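Local coordinates for protein D-alanyl-lipoteichoic acid synthetase (Streptococcus pneumoniae, PDB 3BMA) that probably takes part in the D-alanylation of lipoteichoic acid, a step of cell wall biogenesis, as a membrane-associated member of the DltD family, at residues L53-A58 with D206-K211; P60-E65 with K211-L216; Y67-R72 with D218-Q223. The protein carries 1 engineered substitution. One frame throughout, in Å; residues are numbered along the deposited sequence. Where two conformers were deposited one is given.

Interaction 1 (L53-A58 with D206-K211)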
# COMPACT_ATOMS: atom_id res chain seq x y z
N LEU C 53 34.27 -18.18 22.55
CA LEU C 53 34.76 -19.03 21.46
C LEU C 53 35.66 -20.19 21.88
O LEU C 53 35.51 -21.30 21.36
CB LEU C 53 35.46 -18.19 20.39
CG LEU C 53 34.57 -17.67 19.26
CD1 LEU C 53 35.33 -16.65 18.43
CD2 LEU C 53 34.08 -18.81 18.37
N ARG C 54 36.59 -19.94 22.79
CA ARG C 54 37.49 -20.98 23.28
C ARG C 54 36.96 -21.62 24.57
O ARG C 54 36.74 -20.93 25.57
CB ARG C 54 38.92 -20.46 23.46
CG ARG C 54 39.71 -20.28 22.16
CD ARG C 54 40.29 -21.59 21.61
NE ARG C 54 39.42 -22.21 20.61
CZ ARG C 54 38.72 -23.33 20.79
NH1 ARG C 54 37.96 -23.80 19.81
NH2 ARG C 54 38.78 -23.99 21.95
N PHE C 55 36.77 -22.93 24.52
CA PHE C 55 36.18 -23.69 25.61
C PHE C 55 37.23 -24.44 26.41
O PHE C 55 38.24 -24.91 25.86
CB PHE C 55 35.18 -24.71 25.05
CG PHE C 55 33.91 -24.09 24.50
CD1 PHE C 55 33.90 -23.42 23.28
CD2 PHE C 55 32.71 -24.23 25.20
CE1 PHE C 55 32.72 -22.88 22.77
CE2 PHE C 55 31.53 -23.69 24.69
CZ PHE C 55 31.54 -23.00 23.48
N ASP C 56 37.00 -24.55 27.72
CA ASP C 56 37.76 -25.43 28.59
C ASP C 56 36.83 -26.08 29.63
O ASP C 56 35.61 -26.01 29.49
CB ASP C 56 38.97 -24.72 29.24
CG ASP C 56 38.58 -23.46 30.00
OD1 ASP C 56 39.00 -22.36 29.57
OD2 ASP C 56 37.89 -23.55 31.03
N GLY C 57 37.41 -26.69 30.66
CA GLY C 57 36.64 -27.39 31.69
C GLY C 57 35.86 -26.48 32.62
O GLY C 57 34.90 -26.91 33.25
N ALA C 58 36.28 -25.22 32.70
CA ALA C 58 35.65 -24.25 33.58
C ALA C 58 34.74 -23.25 32.85
O ALA C 58 34.13 -22.39 33.48
CB ALA C 58 36.71 -23.52 34.38
N ASP C 206 29.98 -31.45 20.59
CA ASP C 206 30.85 -32.47 21.18
C ASP C 206 32.25 -31.95 21.48
O ASP C 206 32.75 -32.14 22.59
CB ASP C 206 30.91 -33.72 20.29
CG ASP C 206 29.80 -34.70 20.60
OD1 ASP C 206 30.09 -35.92 20.66
OD2 ASP C 206 28.64 -34.27 20.80
N LYS C 207 32.87 -31.28 20.51
CA LYS C 207 34.23 -30.75 20.65
C LYS C 207 34.36 -29.61 21.67
O LYS C 207 35.45 -29.35 22.19
CB LYS C 207 34.78 -30.29 19.30
CG LYS C 207 35.26 -31.42 18.40
CD LYS C 207 35.90 -30.89 17.13
CE LYS C 207 36.38 -32.02 16.24
NZ LYS C 207 36.99 -31.52 14.98
N HIS C 208 33.24 -28.94 21.97
CA HIS C 208 33.25 -27.79 22.87
C HIS C 208 32.64 -28.05 24.25
O HIS C 208 33.13 -27.53 25.25
CB HIS C 208 32.58 -26.58 22.22
CG HIS C 208 33.35 -26.02 21.06
ND1 HIS C 208 32.73 -25.54 19.92
CD2 HIS C 208 34.68 -25.86 20.86
CE1 HIS C 208 33.65 -25.10 19.08
NE2 HIS C 208 34.84 -25.29 19.62
N VAL C 209 31.57 -28.85 24.31
CA VAL C 209 30.86 -29.09 25.56
C VAL C 209 31.00 -30.53 26.08
O VAL C 209 31.44 -30.73 27.21
CB VAL C 209 29.36 -28.67 25.48
CG1 VAL C 209 28.58 -29.10 26.72
CG2 VAL C 209 29.24 -27.17 25.30
N ALA C 210 30.65 -31.51 25.24
CA ALA C 210 30.56 -32.92 25.66
C ALA C 210 31.90 -33.57 26.04
O ALA C 210 31.91 -34.50 26.85
CB ALA C 210 29.85 -33.75 24.59
N LYS C 211 33.00 -33.08 25.47
CA LYS C 211 34.33 -33.63 25.76
C LYS C 211 34.88 -33.20 27.12
O LYS C 211 35.68 -33.93 27.73
CB LYS C 211 35.33 -33.29 24.65
CG LYS C 211 35.16 -34.09 23.33
CD LYS C 211 35.70 -35.52 23.38
CE LYS C 211 34.59 -36.57 23.55
NZ LYS C 211 33.63 -36.59 22.41
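F55 carries the dense half of this contact by lying flat beneath the side chain of H208. The CB of H208 stands over the centre of the phenyl ring, 3.5 Å from its centroid and only 9° off the normal, a textbook CH-pi approach. From there the imidazole runs on over the rim: the two rings are nearly parallel, with planes 14° apart, but so far slid that they barely overlap, their closest atoms being F55 CD1 and H208 CG at 3.5 Å. F55 also brings its CD2 to 3.3 Å from the carbonyl O of H208. On the same ring, F55 CE2 touches V209 CG2 at 4.2 Å, and H59 stacks with F55 from outside the contact.

The arrangement illustrates how a loop following a strand of a parallel alpha/beta sheet can be fixed to a distant helix: 53-58 links strand 43-47 to helix 60-66, whereas 206-211 belongs to the C-terminal part of the helix that begins at residue 202, with a wider pi-type turn over 206-210.

Toward solvent the grip slackens. R54 bends at chi2 and chi3 to send NH1 to the edge of the imidazole, yet the bond from R54 NH1 to H208 NE2 is weak, 3.5 Å long and bent to 134°, and the arginine was deposited in two conformers. The firmer partner of H208 is N204, one turn back, whose OD1 holds ND1 and so restrains the rotation of the ring. Further along, where the loop becomes buried, D56 OD2 accepts from A58 N at 2.9 Å in an Asx turn, while OD1 forms a salt bridge with K347 and accepts a hydrogen bond from W354 N.

Interaction 2 (P60-E65 with K211-L216)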
# COMPACT_ATOMS: atom_id res chain seq x y z
N PRO C 60 31.63 -21.48 31.20
CA PRO C 60 30.25 -21.38 31.71
C PRO C 60 29.23 -22.33 31.07
O PRO C 60 28.27 -22.74 31.73
CB PRO C 60 29.86 -19.92 31.42
CG PRO C 60 30.90 -19.40 30.48
CD PRO C 60 32.14 -20.15 30.80
N ALA C 61 29.44 -22.67 29.80
CA ALA C 61 28.59 -23.62 29.09
C ALA C 61 28.80 -25.05 29.58
O ALA C 61 27.87 -25.85 29.60
CB ALA C 61 28.84 -23.52 27.60
N VAL C 62 30.04 -25.37 29.96
CA VAL C 62 30.41 -26.70 30.44
C VAL C 62 29.90 -26.93 31.87
O VAL C 62 29.30 -27.97 32.17
CB VAL C 62 31.94 -26.93 30.34
CG1 VAL C 62 32.35 -28.25 30.97
CG2 VAL C 62 32.39 -26.87 28.89
N LEU C 63 30.12 -25.94 32.74
CA LEU C 63 29.69 -26.00 34.14
C LEU C 63 28.18 -26.09 34.31
O LEU C 63 27.70 -26.75 35.24
CB LEU C 63 30.22 -24.79 34.93
CG LEU C 63 31.73 -24.54 35.04
CD1 LEU C 63 31.97 -23.28 35.87
CD2 LEU C 63 32.47 -25.72 35.64
N ALA C 64 27.43 -25.44 33.43
CA ALA C 64 25.96 -25.48 33.48
C ALA C 64 25.38 -26.84 33.09
O ALA C 64 24.32 -27.23 33.58
CB ALA C 64 25.37 -24.38 32.62
N GLU C 65 26.09 -27.55 32.22
CA GLU C 65 25.60 -28.82 31.68
C GLU C 65 25.86 -30.02 32.60
O GLU C 65 24.94 -30.79 32.88
CB GLU C 65 26.18 -29.08 30.28
CG GLU C 65 25.61 -30.30 29.56
CD GLU C 65 24.09 -30.30 29.47
OE1 GLU C 65 23.49 -31.34 29.83
OE2 GLU C 65 23.50 -29.28 29.06
N LYS C 211 33.00 -33.08 25.47
CA LYS C 211 34.33 -33.63 25.76
C LYS C 211 34.88 -33.20 27.12
O LYS C 211 35.68 -33.93 27.73
CB LYS C 211 35.33 -33.29 24.65
CG LYS C 211 35.16 -34.09 23.33
CD LYS C 211 35.70 -35.52 23.38
CE LYS C 211 34.59 -36.57 23.55
NZ LYS C 211 33.63 -36.59 22.41
N TYR C 212 34.46 -32.04 27.61
CA TYR C 212 34.90 -31.52 28.90
C TYR C 212 34.03 -31.98 30.08
O TYR C 212 34.32 -31.67 31.24
CB TYR C 212 34.99 -29.99 28.88
CG TYR C 212 36.07 -29.44 27.97
CD1 TYR C 212 37.40 -29.42 28.38
CD2 TYR C 212 35.76 -28.92 26.72
CE1 TYR C 212 38.40 -28.91 27.55
CE2 TYR C 212 36.74 -28.40 25.88
CZ TYR C 212 38.06 -28.40 26.30
OH TYR C 212 39.05 -27.90 25.48
N LEU C 213 32.97 -32.73 29.78
CA LEU C 213 32.07 -33.24 30.81
C LEU C 213 32.66 -34.44 31.55
O LEU C 213 32.39 -34.65 32.73
CB LEU C 213 30.70 -33.62 30.21
CG LEU C 213 29.84 -32.54 29.54
CD1 LEU C 213 28.57 -33.15 28.98
CD2 LEU C 213 29.52 -31.40 30.48
N LYS C 214 33.49 -35.22 30.85
CA LYS C 214 34.09 -36.42 31.42
C LYS C 214 35.19 -36.12 32.44
O LYS C 214 35.34 -36.84 33.43
CB LYS C 214 34.62 -37.33 30.30
CG LYS C 214 33.53 -37.88 29.39
CD LYS C 214 34.09 -38.31 28.05
CE LYS C 214 32.96 -38.70 27.10
NZ LYS C 214 33.48 -39.04 25.74
N ILE C 215 35.95 -35.05 32.20
CA ILE C 215 37.09 -34.69 33.06
C ILE C 215 36.70 -34.00 34.38
O ILE C 215 37.50 -33.93 35.31
CB ILE C 215 38.15 -33.83 32.29
CG1 ILE C 215 37.56 -32.48 31.86
CG2 ILE C 215 38.71 -34.61 31.10
CD1 ILE C 215 38.59 -31.39 31.61
N LEU C 216 35.47 -33.50 34.44
CA LEU C 216 34.96 -32.79 35.63
C LEU C 216 34.45 -33.74 36.71
O LEU C 216 33.85 -34.77 36.39
CB LEU C 216 33.87 -31.79 35.22
CG LEU C 216 34.22 -30.30 35.19
CD1 LEU C 216 35.51 -30.00 34.43
CD2 LEU C 216 33.05 -29.49 34.63
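The phenol ring of Y212 has I215 CD1, from the same segment, in its plane at the edge, and F55 touches the tyrosine from the neighbouring loop. Y212 meets V62 mainly through its CB, with V62 CG2 approaching the ring obliquely. The other flat group, the carboxylate of E65, is engaged outside the two segments, where OE2 forms a salt bridge with R72, so that this side chain joins the contact through its aliphatic stem.

V62 stands at the centre. Its CG1, anti to the backbone N at a chi1 of 175°, is directed at the other segment and touches two residues at once, Y212 CB at 3.8 Å and L216 CD2 at 3.9 Å. L216 CD2 also lies 3.9 Å from L63 CD2; the two leucines cross at about a right angle, and L216 CD2 touches side chains of two successive helix residues.

Helix 60-66 connects the adjacent parallel strands 43-47 and 72-76, so the contact packs an irregular chain against the helix of a beta-alpha-beta crossover. The segment 211-216, between helices 202-210 and 222-235, covers one flank; W357 and F360 of helix 355-369 meet P60 elsewhere on the same short helix, and D361 meets L63.

Closer to the surface, L213 works along the helix with both methyls. L213 CD2 lies 3.8 Å from the carbonyl O of V62 and 4.1 Å from E65 CB, and L213 CD1 comes to 4.1 Å from E65 CG. No hydrogen bond joins the two segments, but the backbone O of L213 accepts one from K66 NZ, just beyond the first segment.

Interaction 3 (Y67-R72 with D218-Q223)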
# COMPACT_ATOMS: atom_id res chain seq x y z
N TYR C 67 26.65 -29.94 35.85
CA TYR C 67 26.06 -29.75 37.17
C TYR C 67 24.56 -29.44 37.14
O TYR C 67 23.98 -29.12 38.19
CB TYR C 67 26.86 -28.72 37.97
CG TYR C 67 28.32 -29.11 38.09
CD1 TYR C 67 28.70 -30.22 38.85
CD2 TYR C 67 29.32 -28.39 37.44
CE1 TYR C 67 30.04 -30.59 38.96
CE2 TYR C 67 30.66 -28.76 37.54
CZ TYR C 67 31.01 -29.86 38.30
OH TYR C 67 32.33 -30.23 38.41
N ASN C 68 23.95 -29.55 35.95
CA ASN C 68 22.50 -29.44 35.74
C ASN C 68 21.89 -28.20 36.41
O ASN C 68 20.97 -28.30 37.23
CB ASN C 68 21.79 -30.74 36.15
CG ASN C 68 20.34 -30.82 35.66
OD1 ASN C 68 19.95 -30.12 34.72
ND2 ASN C 68 19.55 -31.67 36.30
N ARG C 69 22.43 -27.04 36.07
CA ARG C 69 22.04 -25.78 36.71
C ARG C 69 20.63 -25.33 36.31
O ARG C 69 20.04 -25.87 35.38
CB ARG C 69 23.08 -24.70 36.42
CG ARG C 69 24.44 -25.01 37.02
CD ARG C 69 25.39 -23.85 36.91
NE ARG C 69 26.54 -24.03 37.79
CZ ARG C 69 27.57 -23.19 37.87
NH1 ARG C 69 27.60 -22.09 37.12
NH2 ARG C 69 28.57 -23.44 38.70
N SER C 70 20.11 -24.34 37.02
CA SER C 70 18.78 -23.79 36.75
C SER C 70 18.72 -22.91 35.49
O SER C 70 17.69 -22.30 35.19
CB SER C 70 18.25 -23.03 37.97
OG SER C 70 19.16 -22.03 38.39
N TYR C 71 19.84 -22.85 34.77
CA TYR C 71 19.96 -22.07 33.54
C TYR C 71 21.00 -22.67 32.60
O TYR C 71 21.85 -23.45 33.02
CB TYR C 71 20.31 -20.61 33.85
CG TYR C 71 21.68 -20.40 34.47
CD1 TYR C 71 21.84 -20.37 35.85
CD2 TYR C 71 22.81 -20.21 33.67
CE1 TYR C 71 23.10 -20.18 36.43
CE2 TYR C 71 24.07 -20.03 34.23
CZ TYR C 71 24.20 -20.01 35.61
OH TYR C 71 25.45 -19.82 36.17
N ARG C 72 20.90 -22.31 31.32
CA ARG C 72 21.94 -22.57 30.33
C ARG C 72 22.32 -21.24 29.67
O ARG C 72 21.44 -20.43 29.40
CB ARG C 72 21.47 -23.55 29.26
CG ARG C 72 21.16 -24.96 29.75
CD ARG C 72 22.39 -25.65 30.33
NE ARG C 72 22.10 -27.03 30.75
CZ ARG C 72 21.54 -27.37 31.91
NH1 ARG C 72 21.20 -26.44 32.80
NH2 ARG C 72 21.33 -28.64 32.19
N ASP C 218 31.96 -35.14 39.64
CA ASP C 218 30.50 -35.24 39.67
C ASP C 218 29.87 -34.41 40.79
O ASP C 218 28.67 -34.10 40.73
CB ASP C 218 30.06 -36.70 39.76
CG ASP C 218 30.61 -37.55 38.63
OD1 ASP C 218 31.85 -37.74 38.57
OD2 ASP C 218 29.81 -38.04 37.80
N GLN C 219 30.66 -34.06 41.80
CA GLN C 219 30.22 -33.15 42.85
C GLN C 219 30.87 -31.78 42.71
O GLN C 219 32.10 -31.67 42.59
CB GLN C 219 30.47 -33.73 44.24
CG GLN C 219 29.43 -34.75 44.68
CD GLN C 219 29.09 -34.64 46.16
OE1 GLN C 219 28.00 -34.20 46.53
NE2 GLN C 219 30.03 -35.04 47.01
N PHE C 220 30.05 -30.73 42.73
CA PHE C 220 30.52 -29.38 42.48
C PHE C 220 31.28 -28.77 43.65
O PHE C 220 30.75 -28.65 44.76
CB PHE C 220 29.36 -28.45 42.07
CG PHE C 220 29.78 -27.03 41.79
CD1 PHE C 220 30.39 -26.70 40.58
CD2 PHE C 220 29.57 -26.03 42.73
CE1 PHE C 220 30.78 -25.40 40.32
CE2 PHE C 220 29.97 -24.72 42.48
CZ PHE C 220 30.58 -24.41 41.27
N SER C 221 32.53 -28.40 43.38
CA SER C 221 33.32 -27.55 44.26
C SER C 221 34.36 -26.80 43.42
O SER C 221 34.98 -27.39 42.53
CB SER C 221 34.00 -28.36 45.38
OG SER C 221 35.40 -28.44 45.22
N TYR C 222 34.53 -25.52 43.71
CA TYR C 222 35.45 -24.66 42.96
C TYR C 222 36.91 -25.08 43.06
O TYR C 222 37.66 -24.95 42.10
CB TYR C 222 35.30 -23.20 43.39
CG TYR C 222 34.10 -22.49 42.83
CD1 TYR C 222 32.98 -22.23 43.62
CD2 TYR C 222 34.06 -22.08 41.49
CE1 TYR C 222 31.87 -21.57 43.11
CE2 TYR C 222 32.96 -21.43 40.97
CZ TYR C 222 31.86 -21.18 41.79
OH TYR C 222 30.76 -20.53 41.28
N GLN C 223 37.31 -25.59 44.22
CA GLN C 223 38.69 -26.01 44.45
C GLN C 223 39.04 -27.32 43.73
O GLN C 223 40.16 -27.48 43.24
CB GLN C 223 38.99 -26.12 45.96
CG GLN C 223 40.48 -26.16 46.31
CD GLN C 223 41.23 -24.92 45.85
OE1 GLN C 223 40.90 -23.80 46.23
NE2 GLN C 223 42.26 -25.13 45.03
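Y67 and F220 form a T-shaped aromatic pair at the surface, the edge of the phenylalanine directed at a face of the tyrosine. Their centroids are 5.1 Å apart and their planes stand at 73°. F220 CD1 supplies the edge, 3.7 Å from Y67 CE2, while F220 CB sits over the same ring, 4.0 Å from its centroid. One side chain can thus offer both a methylene and a ring edge because F220 has CG anti to its backbone nitrogen (chi1 -180°), which carries the benzyl group across the tyrosine ring.

The far end of F220 is met by R69. R69 NH2 approaches F220 CE1 at 3.4 Å, with the phenyl carbons near the guanidinium plane and the two planes 77° apart. F220 CZ in turn lies over a face of Y222, offset toward its rim.

A second shell sets these groups in place. Y67 OH is hydrogen-bonded to P217 O, next to the second segment. The extended R69 places NH1 in salt bridges with D361 and D365 of helix 355-369, and Y222 OH makes a weak hydrogen bond to D361. S221 is the N-cap of helix 222-235, its OG bonded to A224 N. Behind R69, the loop leading to strand 72-76 is folded around R72: R72 NH1 donates to R69 O at 2.9 Å and also to Y71 O, both from above the carbonyl planes, while R72 NH2 donates to N68 OD1 at 3.2 Å, the oxygen lying in the plane of the guanidinium.

How the interactions relate
The three contacts form a row on one side of the chain's centre, interaction 2 in the middle: its centre lies about 7 Å from that of interaction 1 and 9 Å from that of interaction 3, and the centres of interactions 1 and 3 are about 15 Å apart. Both runs of chain follow the same order, 53-58, 60-65, 67-72 against 206-211, 211-216, 218-223. The first covers the crossover from strand 43-47 to edge strand 72-76 of the parallel sheet; the second passes from helix 202-210 to helix 222-235. Neighbours are also coupled, by probable hydrogen bonds between F55 O and Y212 OH and between A64 O and R69 N. The connection between two mid-chain helices is thereby fastened to the sheet's first crossover.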